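Local coordinates for protein cytosolic IMP-GMP specific 5'-nucleotidase (PDB 4OHF) that probably removes the 5'-phosphate from purine nucleotides such as IMP and GMP, as a magnesium-binding cytosolic nucleotidase of the HAD clan, at residues 417-420 and 421-424; 328-331 and 332-336; 116-119 and 120-123. All coordinates share one frame; numbering follows the deposited sequence.

Contact 1 of 3, residues 417-420 and 421-424. With 5GP (guanosine-5'-monophosphate), chain E.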
ATOM      1  N   SER B 417      11.677 -23.351  -9.834  1.00 44.22           N
ATOM      2  CA  SER B 417      11.412 -22.153 -10.591  1.00 41.31           C
ATOM      3  C   SER B 417      10.305 -21.419  -9.848  1.00 40.58           C
ATOM      4  O   SER B 417       9.591 -22.005  -9.022  1.00 39.15           O
ATOM      5  CB  SER B 417      10.959 -22.507 -12.011  1.00 39.12           C
ATOM      6  OG  SER B 417       9.753 -23.238 -11.990  1.00 34.97           O
ATOM      7  N   TYR B 418      10.189 -20.128 -10.114  1.00 38.78           N
ATOM      8  CA  TYR B 418       9.165 -19.325  -9.484  1.00 37.39           C
ATOM      9  C   TYR B 418       7.805 -19.953  -9.812  1.00 36.35           C
ATOM     10  O   TYR B 418       6.898 -19.950  -8.977  1.00 34.65           O
ATOM     11  CB  TYR B 418       9.257 -17.875 -10.002  1.00 38.79           C
ATOM     12  CG  TYR B 418       8.147 -16.967  -9.514  1.00 39.33           C
ATOM     13  CD1 TYR B 418       8.013 -16.660  -8.158  1.00 39.74           C
ATOM     14  CD2 TYR B 418       7.184 -16.491 -10.394  1.00 39.35           C
ATOM     15  CE1 TYR B 418       6.943 -15.916  -7.695  1.00 40.70           C
ATOM     16  CE2 TYR B 418       6.109 -15.752  -9.947  1.00 42.27           C
ATOM     17  CZ  TYR B 418       5.988 -15.467  -8.597  1.00 43.21           C
ATOM     18  OH  TYR B 418       4.900 -14.750  -8.156  1.00 44.74           O
ATOM     19  N   PHE B 419       7.662 -20.498 -11.020  1.00 34.09           N
ATOM     20  CA  PHE B 419       6.404 -21.128 -11.387  1.00 34.71           C
ATOM     21  C   PHE B 419       6.167 -22.375 -10.525  1.00 36.56           C
ATOM     22  O   PHE B 419       5.019 -22.704 -10.183  1.00 38.07           O
ATOM     23  CB  PHE B 419       6.374 -21.494 -12.872  1.00 30.08           C
ATOM     24  CG  PHE B 419       5.149 -22.285 -13.271  1.00 30.04           C
ATOM     25  CD1 PHE B 419       5.219 -23.665 -13.452  1.00 30.14           C
ATOM     26  CD2 PHE B 419       3.914 -21.658 -13.415  1.00 28.12           C
ATOM     27  CE1 PHE B 419       4.073 -24.408 -13.766  1.00 30.43           C
ATOM     28  CE2 PHE B 419       2.763 -22.383 -13.723  1.00 28.58           C
ATOM     29  CZ  PHE B 419       2.840 -23.764 -13.901  1.00 30.22           C
ATOM     30  N   ALA B 420       7.245 -23.068 -10.174  1.00 35.90           N
ATOM     31  CA  ALA B 420       7.132 -24.250  -9.329  1.00 37.13           C
ATOM     32  C   ALA B 420       6.537 -23.840  -7.982  1.00 37.36           C
ATOM     33  O   ALA B 420       5.653 -24.511  -7.457  1.00 38.07           O
ATOM     34  CB  ALA B 420       8.496 -24.887  -9.126  1.00 37.63           C
ATOM     35  N   TYR B 421       7.024 -22.733  -7.434  1.00 38.58           N
ATOM     36  CA  TYR B 421       6.524 -22.226  -6.162  1.00 39.73           C
ATOM     37  C   TYR B 421       5.022 -21.950  -6.253  1.00 38.78           C
ATOM     38  O   TYR B 421       4.257 -22.334  -5.370  1.00 37.11           O
ATOM     39  CB  TYR B 421       7.279 -20.943  -5.743  1.00 42.25           C
ATOM     40  CG  TYR B 421       6.385 -19.903  -5.084  1.00 47.98           C
ATOM     41  CD1 TYR B 421       5.904 -18.803  -5.802  1.00 49.76           C
ATOM     42  CD2 TYR B 421       5.929 -20.076  -3.769  1.00 51.13           C
ATOM     43  CE1 TYR B 421       4.983 -17.906  -5.235  1.00 52.78           C
ATOM     44  CE2 TYR B 421       5.010 -19.187  -3.191  1.00 52.25           C
ATOM     45  CZ  TYR B 421       4.540 -18.110  -3.925  1.00 53.83           C
ATOM     46  OH  TYR B 421       3.618 -17.264  -3.348  1.00 54.50           O
ATOM     47  N   GLN B 422       4.609 -21.273  -7.321  1.00 40.00           N
ATOM     48  CA  GLN B 422       3.201 -20.949  -7.519  1.00 39.79           C
ATOM     49  C   GLN B 422       2.356 -22.209  -7.503  1.00 39.97           C
ATOM     50  O   GLN B 422       1.330 -22.279  -6.816  1.00 40.37           O
ATOM     51  CB  GLN B 422       2.996 -20.227  -8.843  1.00 40.10           C
ATOM     52  CG  GLN B 422       3.381 -18.767  -8.846  1.00 41.74           C
ATOM     53  CD  GLN B 422       2.986 -18.099 -10.156  1.00 45.08           C
ATOM     54  OE1 GLN B 422       3.680 -18.229 -11.173  1.00 47.75           O
ATOM     55  NE2 GLN B 422       1.848 -17.403 -10.148  1.00 46.21           N
ATOM     56  N   VAL B 423       2.777 -23.202  -8.281  1.00 39.63           N
ATOM     57  CA  VAL B 423       2.052 -24.467  -8.325  1.00 39.16           C
ATOM     58  C   VAL B 423       1.965 -25.056  -6.914  1.00 38.72           C
ATOM     59  O   VAL B 423       0.901 -25.472  -6.462  1.00 36.46           O
ATOM     60  CB  VAL B 423       2.747 -25.478  -9.264  1.00 37.86           C
ATOM     61  CG1 VAL B 423       2.226 -26.880  -9.014  1.00 36.36           C
ATOM     62  CG2 VAL B 423       2.481 -25.089 -10.700  1.00 36.80           C
ATOM     63  N   ASP B 424       3.094 -25.070  -6.217  1.00 38.72           N
ATOM     64  CA  ASP B 424       3.129 -25.605  -4.876  1.00 40.34           C
ATOM     65  C   ASP B 424       2.223 -24.845  -3.904  1.00 41.04           C
ATOM     66  O   ASP B 424       1.596 -25.457  -3.045  1.00 41.62           O
ATOM     67  CB  ASP B 424       4.567 -25.595  -4.349  1.00 43.53           C
ATOM     68  CG  ASP B 424       4.705 -26.314  -3.016  1.00 47.72           C
ATOM     69  OD1 ASP B 424       4.234 -27.468  -2.917  1.00 50.05           O
ATOM     70  OD2 ASP B 424       5.280 -25.737  -2.066  1.00 49.44           O
TER
HETATM   71  P   5GP E 501       5.857 -12.322   2.736  1.00103.83           P
HETATM   72  O1P 5GP E 501       4.527 -11.887   3.256  1.00104.72           O
HETATM   73  O2P 5GP E 501       6.123 -13.782   3.022  1.00104.11           O
HETATM   74  O3P 5GP E 501       7.002 -11.475   3.281  1.00104.66           O
HETATM   75  O5' 5GP E 501       5.909 -12.074   1.147  1.00101.46           O
HETATM   76  C5' 5GP E 501       4.978 -12.700   0.261  1.00 98.68           C
HETATM   77  C4' 5GP E 501       5.696 -13.434  -0.867  1.00 95.65           C
HETATM   78  O4' 5GP E 501       6.663 -14.421  -0.492  1.00 93.17           O
HETATM   79  C3' 5GP E 501       4.799 -14.179  -1.878  1.00 94.24           C
HETATM   80  O3' 5GP E 501       3.861 -13.318  -2.599  1.00 94.85           O
HETATM   81  C2' 5GP E 501       5.859 -14.823  -2.748  1.00 92.54           C
HETATM   82  O2' 5GP E 501       6.162 -13.946  -3.896  1.00 92.52           O
HETATM   83  C1' 5GP E 501       7.050 -15.040  -1.767  1.00 90.18           C
HETATM   84  N9  5GP E 501       7.387 -16.515  -1.539  1.00 84.74           N
HETATM   85  C8  5GP E 501       8.164 -17.321  -2.288  1.00 82.52           C
HETATM   86  N7  5GP E 501       8.228 -18.576  -1.762  1.00 80.60           N
HETATM   87  C5  5GP E 501       7.461 -18.552  -0.637  1.00 80.74           C
HETATM   88  C6  5GP E 501       7.111 -19.501   0.359  1.00 80.30           C
HETATM   89  O6  5GP E 501       7.555 -20.673   0.283  1.00 79.11           O
HETATM   90  N1  5GP E 501       6.281 -19.121   1.403  1.00 80.25           N
HETATM   91  C2  5GP E 501       5.790 -17.863   1.504  1.00 80.39           C
HETATM   92  N2  5GP E 501       4.982 -17.520   2.538  1.00 78.96           N
HETATM   93  N3  5GP E 501       6.112 -16.911   0.546  1.00 81.03           N
HETATM   94  C4  5GP E 501       6.937 -17.246  -0.507  1.00 82.02           C
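Tyr418 holds CG opposite its backbone N (chi1 174°), and Tyr421 has a chi1 of 142°. These torsions set the two rings side by side, pointing the same way, on the N-capped first turn of helix 418-426 in this HAD-clan nucleotidase. Their planes meet at 35°, so they touch obliquely, with Tyr418 CE1 3.6 Å from Tyr421 CD1. Gln422, one turn after Tyr418, lays CG over a face of the Tyr418 ring, toward its rim.

Phe419 makes a CH-pi contact on another side of the helix. CG2 of Val423 sits over its ring face, 3.9 Å from the ring centroid. The backbone bonds are regular, from Tyr421 N to Ser417 O through to Asp424 N and Ala420 O. Ser417 is the N-cap: its OG accepts Ala420 N at 3.1 Å and also bonds to Val409 O.

Tyr421 belongs to the GMP pocket, which is built at a subunit interface. Arg86 of the second subunit bonds to the nucleotide, and Tyr87 of that subunit packs on Tyr421 and bonds to Asp424 OD2. The base covers one face of the Tyr421 ring toward the rim: GMP C8 is above it, and Tyr421 CD2 comes within 3.4 Å of GMP N7.

Contact 2 of 3, residues 328-331 and 332-336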
ATOM      1  N   GLY B 328       3.451 -32.963 -19.384  1.00 42.31           N
ATOM      2  CA  GLY B 328       3.628 -33.988 -20.396  1.00 43.37           C
ATOM      3  C   GLY B 328       5.070 -34.024 -20.880  1.00 46.18           C
ATOM      4  O   GLY B 328       5.825 -34.974 -20.607  1.00 45.05           O
ATOM      5  N   GLU B 329       5.475 -32.975 -21.585  1.00 47.19           N
ATOM      6  CA  GLU B 329       6.832 -32.929 -22.087  1.00 47.96           C
ATOM      7  C   GLU B 329       7.937 -32.866 -21.026  1.00 46.08           C
ATOM      8  O   GLU B 329       8.992 -33.453 -21.226  1.00 47.73           O
ATOM      9  CB  GLU B 329       6.973 -31.804 -23.110  1.00 51.67           C
ATOM     10  CG  GLU B 329       6.859 -32.338 -24.528  1.00 58.06           C
ATOM     11  CD  GLU B 329       7.702 -33.633 -24.731  1.00 62.79           C
ATOM     12  OE1 GLU B 329       8.937 -33.600 -24.484  1.00 64.35           O
ATOM     13  OE2 GLU B 329       7.132 -34.682 -25.132  1.00 61.28           O
ATOM     14  N   GLU B 330       7.712 -32.194 -19.900  1.00 43.91           N
ATOM     15  CA  GLU B 330       8.738 -32.138 -18.856  1.00 41.95           C
ATOM     16  C   GLU B 330       9.099 -33.547 -18.387  1.00 41.70           C
ATOM     17  O   GLU B 330      10.266 -33.911 -18.334  1.00 41.09           O
ATOM     18  CB  GLU B 330       8.246 -31.345 -17.651  1.00 43.05           C
ATOM     19  CG  GLU B 330       8.275 -29.849 -17.821  1.00 45.96           C
ATOM     20  CD  GLU B 330       9.523 -29.215 -17.240  1.00 44.72           C
ATOM     21  OE1 GLU B 330       9.808 -29.431 -16.042  1.00 41.11           O
ATOM     22  OE2 GLU B 330      10.207 -28.490 -17.985  1.00 46.54           O
ATOM     23  N   ILE B 331       8.091 -34.335 -18.032  1.00 41.95           N
ATOM     24  CA  ILE B 331       8.327 -35.701 -17.577  1.00 40.78           C
ATOM     25  C   ILE B 331       9.031 -36.477 -18.689  1.00 39.30           C
ATOM     26  O   ILE B 331      10.056 -37.120 -18.461  1.00 39.48           O
ATOM     27  CB  ILE B 331       7.001 -36.447 -17.254  1.00 41.66           C
ATOM     28  CG1 ILE B 331       6.105 -35.598 -16.349  1.00 39.84           C
ATOM     29  CG2 ILE B 331       7.313 -37.792 -16.591  1.00 40.26           C
ATOM     30  CD1 ILE B 331       6.576 -35.493 -14.944  1.00 40.92           C
ATOM     31  N   ALA B 332       8.471 -36.410 -19.892  1.00 38.39           N
ATOM     32  CA  ALA B 332       9.039 -37.122 -21.035  1.00 37.37           C
ATOM     33  C   ALA B 332      10.507 -36.772 -21.187  1.00 36.93           C
ATOM     34  O   ALA B 332      11.328 -37.635 -21.490  1.00 36.66           O
ATOM     35  CB  ALA B 332       8.275 -36.784 -22.315  1.00 34.55           C
ATOM     36  N   SER B 333      10.833 -35.505 -20.970  1.00 36.56           N
ATOM     37  CA  SER B 333      12.213 -35.066 -21.072  1.00 38.71           C
ATOM     38  C   SER B 333      13.107 -35.493 -19.901  1.00 39.21           C
ATOM     39  O   SER B 333      14.284 -35.779 -20.089  1.00 39.02           O
ATOM     40  CB  SER B 333      12.270 -33.547 -21.234  1.00 37.26           C
ATOM     41  OG  SER B 333      11.826 -33.176 -22.526  1.00 39.73           O
ATOM     42  N   GLN B 334      12.569 -35.540 -18.691  1.00 41.34           N
ATOM     43  CA  GLN B 334      13.398 -35.937 -17.555  1.00 45.13           C
ATOM     44  C   GLN B 334      13.766 -37.424 -17.668  1.00 46.47           C
ATOM     45  O   GLN B 334      14.827 -37.855 -17.199  1.00 48.20           O
ATOM     46  CB  GLN B 334      12.669 -35.654 -16.236  1.00 45.85           C
ATOM     47  CG  GLN B 334      12.323 -34.172 -16.024  1.00 49.87           C
ATOM     48  CD  GLN B 334      11.535 -33.913 -14.738  1.00 51.96           C
ATOM     49  OE1 GLN B 334      12.092 -33.908 -13.639  1.00 52.98           O
ATOM     50  NE2 GLN B 334      10.229 -33.711 -14.877  1.00 53.33           N
ATOM     51  N   ILE B 335      12.882 -38.194 -18.298  1.00 45.09           N
ATOM     52  CA  ILE B 335      13.094 -39.614 -18.502  1.00 45.00           C
ATOM     53  C   ILE B 335      14.173 -39.823 -19.563  1.00 46.67           C
ATOM     54  O   ILE B 335      15.031 -40.688 -19.436  1.00 47.69           O
ATOM     55  CB  ILE B 335      11.808 -40.291 -18.987  1.00 45.18           C
ATOM     56  CG1 ILE B 335      10.681 -40.038 -17.987  1.00 45.11           C
ATOM     57  CG2 ILE B 335      12.059 -41.781 -19.200  1.00 43.49           C
ATOM     58  CD1 ILE B 335       9.359 -40.684 -18.353  1.00 44.90           C
ATOM     59  N   ARG B 336      14.111 -39.030 -20.625  1.00 48.45           N
ATOM     60  CA  ARG B 336      15.079 -39.118 -21.708  1.00 48.86           C
ATOM     61  C   ARG B 336      16.431 -38.613 -21.254  1.00 48.53           C
ATOM     62  O   ARG B 336      17.433 -38.791 -21.944  1.00 49.86           O
ATOM     63  CB  ARG B 336      14.612 -38.285 -22.895  1.00 48.06           C
ATOM     64  CG  ARG B 336      14.042 -39.100 -24.052  1.00 52.41           C
ATOM     65  CD  ARG B 336      12.919 -38.337 -24.737  1.00 54.32           C
ATOM     66  NE  ARG B 336      13.165 -36.899 -24.720  1.00 57.25           N
ATOM     67  CZ  ARG B 336      12.218 -35.969 -24.834  1.00 59.91           C
ATOM     68  NH1 ARG B 336      10.940 -36.321 -24.978  1.00 59.01           N
ATOM     69  NH2 ARG B 336      12.551 -34.682 -24.786  1.00 59.92           N
TER
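Glu329 OE1 meets the Arg336 guanidinium at its edge, near the plane. The carboxylate and guanidinium planes are only 16° apart. On one face of the guanidinium lie Ala332 O and Ser333 CA, both offset toward the rim. The arginine chain bends at chi2 and chi3 and folds back along helix 327-336, which follows strand 319-323 of the mixed sheet, to reach a residue seven positions earlier. The resulting salt bridge is weak, with NH1 3.4 Å from OE1. The other glutamate oxygen, OE2, rests 3.7 Å from Ala332 CB.

Beneath this bridge run the ordinary alpha-helical backbone bonds. Ser333 N donates to Glu329 O at 2.8 Å. The Ser333 OG bond goes to Phe401 O, and OG also lies 3.1 Å from Glu329 O. Glu330 O accepts Gln334 N at 2.8 Å. The extended Gln334 side chain runs alongside this carbonyl, so that NE2 adds a weak bond to Glu330 O at 3.5 Å. The carboxylate of Glu330 turns to the loop that follows the long helices, where OE2 bonds to Val409 N.

On a further side, Ile331 CG2 packs against Ile335 CD1 at 4.0 Å. Ile459 of the second subunit lies on Ile335 and Gln334.

The helix therefore has sides of different chemistry. The charged pair joins two exposed residues by a long, weak bond. The bonds of Glu330 and Ser333 tie the helix to the 401-410 region.

Contact 3 of 3, residues 116-119 and 120-123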
ATOM      1  N   LEU B 116       8.539  -8.958  -7.270  1.00 68.50           N
ATOM      2  CA  LEU B 116       7.338  -9.160  -8.081  1.00 68.55           C
ATOM      3  C   LEU B 116       6.251  -8.208  -7.622  1.00 68.69           C
ATOM      4  O   LEU B 116       5.303  -7.938  -8.351  1.00 68.14           O
ATOM      5  CB  LEU B 116       6.831 -10.608  -7.988  1.00 68.78           C
ATOM      6  CG  LEU B 116       7.665 -11.760  -8.587  1.00 68.08           C
ATOM      7  CD1 LEU B 116       7.944 -11.501 -10.053  1.00 65.74           C
ATOM      8  CD2 LEU B 116       8.977 -11.902  -7.818  1.00 68.96           C
ATOM      9  N   GLY B 117       6.400  -7.706  -6.400  1.00 70.64           N
ATOM     10  CA  GLY B 117       5.435  -6.763  -5.861  1.00 70.61           C
ATOM     11  C   GLY B 117       5.405  -5.513  -6.724  1.00 70.71           C
ATOM     12  O   GLY B 117       4.356  -4.889  -6.898  1.00 71.21           O
ATOM     13  N   ASP B 118       6.566  -5.150  -7.260  1.00 69.41           N
ATOM     14  CA  ASP B 118       6.695  -3.994  -8.134  1.00 69.76           C
ATOM     15  C   ASP B 118       5.804  -4.219  -9.368  1.00 69.73           C
ATOM     16  O   ASP B 118       5.934  -5.221 -10.061  1.00 70.25           O
ATOM     17  CB  ASP B 118       8.171  -3.834  -8.537  1.00 69.92           C
ATOM     18  CG  ASP B 118       8.386  -2.752  -9.588  1.00 70.30           C
ATOM     19  OD1 ASP B 118       9.561  -2.469  -9.928  1.00 68.63           O
ATOM     20  OD2 ASP B 118       7.383  -2.190 -10.079  1.00 70.78           O
ATOM     21  N   PRO B 119       4.888  -3.283  -9.656  1.00 70.09           N
ATOM     22  CA  PRO B 119       3.980  -3.394 -10.805  1.00 70.15           C
ATOM     23  C   PRO B 119       4.641  -3.460 -12.177  1.00 70.31           C
ATOM     24  O   PRO B 119       3.984  -3.793 -13.165  1.00 70.52           O
ATOM     25  CB  PRO B 119       3.087  -2.169 -10.655  1.00 69.60           C
ATOM     26  CG  PRO B 119       4.012  -1.172 -10.028  1.00 70.88           C
ATOM     27  CD  PRO B 119       4.684  -2.004  -8.957  1.00 70.12           C
ATOM     28  N   ASN B 120       5.932  -3.143 -12.243  1.00 70.74           N
ATOM     29  CA  ASN B 120       6.657  -3.183 -13.517  1.00 70.60           C
ATOM     30  C   ASN B 120       6.755  -4.599 -14.077  1.00 69.88           C
ATOM     31  O   ASN B 120       6.850  -4.795 -15.286  1.00 70.52           O
ATOM     32  CB  ASN B 120       8.076  -2.613 -13.361  1.00 71.39           C
ATOM     33  CG  ASN B 120       8.118  -1.098 -13.487  1.00 73.52           C
ATOM     34  OD1 ASN B 120       7.592  -0.537 -14.446  1.00 74.34           O
ATOM     35  ND2 ASN B 120       8.757  -0.432 -12.527  1.00 74.01           N
ATOM     36  N   TYR B 121       6.742  -5.588 -13.193  1.00 68.07           N
ATOM     37  CA  TYR B 121       6.835  -6.968 -13.622  1.00 67.00           C
ATOM     38  C   TYR B 121       5.461  -7.575 -13.843  1.00 65.79           C
ATOM     39  O   TYR B 121       4.551  -7.370 -13.041  1.00 67.34           O
ATOM     40  CB  TYR B 121       7.590  -7.800 -12.580  1.00 66.48           C
ATOM     41  CG  TYR B 121       9.004  -7.342 -12.340  1.00 66.27           C
ATOM     42  CD1 TYR B 121       9.325  -6.554 -11.234  1.00 65.25           C
ATOM     43  CD2 TYR B 121      10.021  -7.684 -13.228  1.00 66.33           C
ATOM     44  CE1 TYR B 121      10.627  -6.118 -11.019  1.00 65.01           C
ATOM     45  CE2 TYR B 121      11.325  -7.253 -13.026  1.00 67.13           C
ATOM     46  CZ  TYR B 121      11.621  -6.470 -11.920  1.00 67.10           C
ATOM     47  OH  TYR B 121      12.914  -6.044 -11.724  1.00 69.10           O
ATOM     48  N   MET B 122       5.317  -8.310 -14.941  1.00 64.36           N
ATOM     49  CA  MET B 122       4.064  -8.981 -15.266  1.00 63.16           C
ATOM     50  C   MET B 122       4.337 -10.466 -15.074  1.00 61.59           C
ATOM     51  O   MET B 122       5.126 -11.058 -15.808  1.00 59.54           O
ATOM     52  CB  MET B 122       3.669  -8.680 -16.710  1.00 64.50           C
ATOM     53  CG  MET B 122       3.379  -7.209 -16.949  1.00 67.18           C
ATOM     54  SD  MET B 122       3.011  -6.776 -18.667  1.00 69.77           S
ATOM     55  CE  MET B 122       1.209  -6.896 -18.685  1.00 69.72           C
ATOM     56  N   ALA B 123       3.701 -11.057 -14.066  1.00 60.75           N
ATOM     57  CA  ALA B 123       3.909 -12.469 -13.760  1.00 60.77           C
ATOM     58  C   ALA B 123       2.627 -13.282 -13.646  1.00 60.66           C
ATOM     59  O   ALA B 123       2.501 -14.141 -12.771  1.00 62.28           O
ATOM     60  CB  ALA B 123       4.721 -12.606 -12.470  1.00 60.38           C
TER
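Asp118 and Asn120 carry the polar part of this contact, in the turn that leads into strand 121-122. Asp118 OD2 accepts Asn120 N at 2.8 Å, which makes an Asx turn. The bond is nearly straight at the hydrogen, but the donor comes from above the carboxylate plane, 55° out of it. Asp118 CG lies opposite its backbone N (chi1 173°), and this swings the carboxylate over the turn toward the Asn120 amide. A second, weak bond runs from Asn120 ND2 to Asp118 OD1 at 3.4 Å. The amide and carboxylate planes are 67° apart, so the two groups do not lie flat against each other.

The backbone closes a type I beta turn over the same residues. Tyr121 N donates to Asp118 O at 3.3 Å. The same carbonyl oxygen sits at the edge of the Tyr121 ring. Asn120 and Met122 then pair by backbone bonds with Ser76 and Ile74, placing the strand at the edge of the antiparallel sheet beside strand 73-75.

The apolar contacts are looser. Tyr121 brings CD1 to 4.0 Å from Asp118 CB. The same ring packs on Val73 and Leu82. Leu116 uses one branch: CD1 lies 4.2 Å from Ala123 CB and 4.5 Å from Tyr121 CB. The Leu116 side chain is also about 5 Å from bound GMP.

Two N-H groups from Asn120 thus point at one carboxylate, the side-chain one through a weak bond. Together they would probably favour the ionised form of Asp118, and they hold the carboxylate to the turn.

In the fold
Along the chain the order is contact 3, contact 2, contact 1. Contacts 1 and 3 have centres 16 Å apart and touch: Tyr418 CZ is 4.1 Å from Leu116 CG. Contacts 1 and 2 lie 18 Å apart between centres without touching. Contacts 2 and 3 are 30 Å apart, on opposite sides of the chain's centre. Contact 2 is on the helix after strand 319-323, and contact 1 on the helix before strand 429-431; these strands are neighbours in the mixed sheet. Contact 3 leads into strand 121-122, outermost in the antiparallel sheet. Arg86 and Tyr87 of the second subunit complete the GMP pocket at contact 1; contact 2 meets that subunit through packing on Ile459.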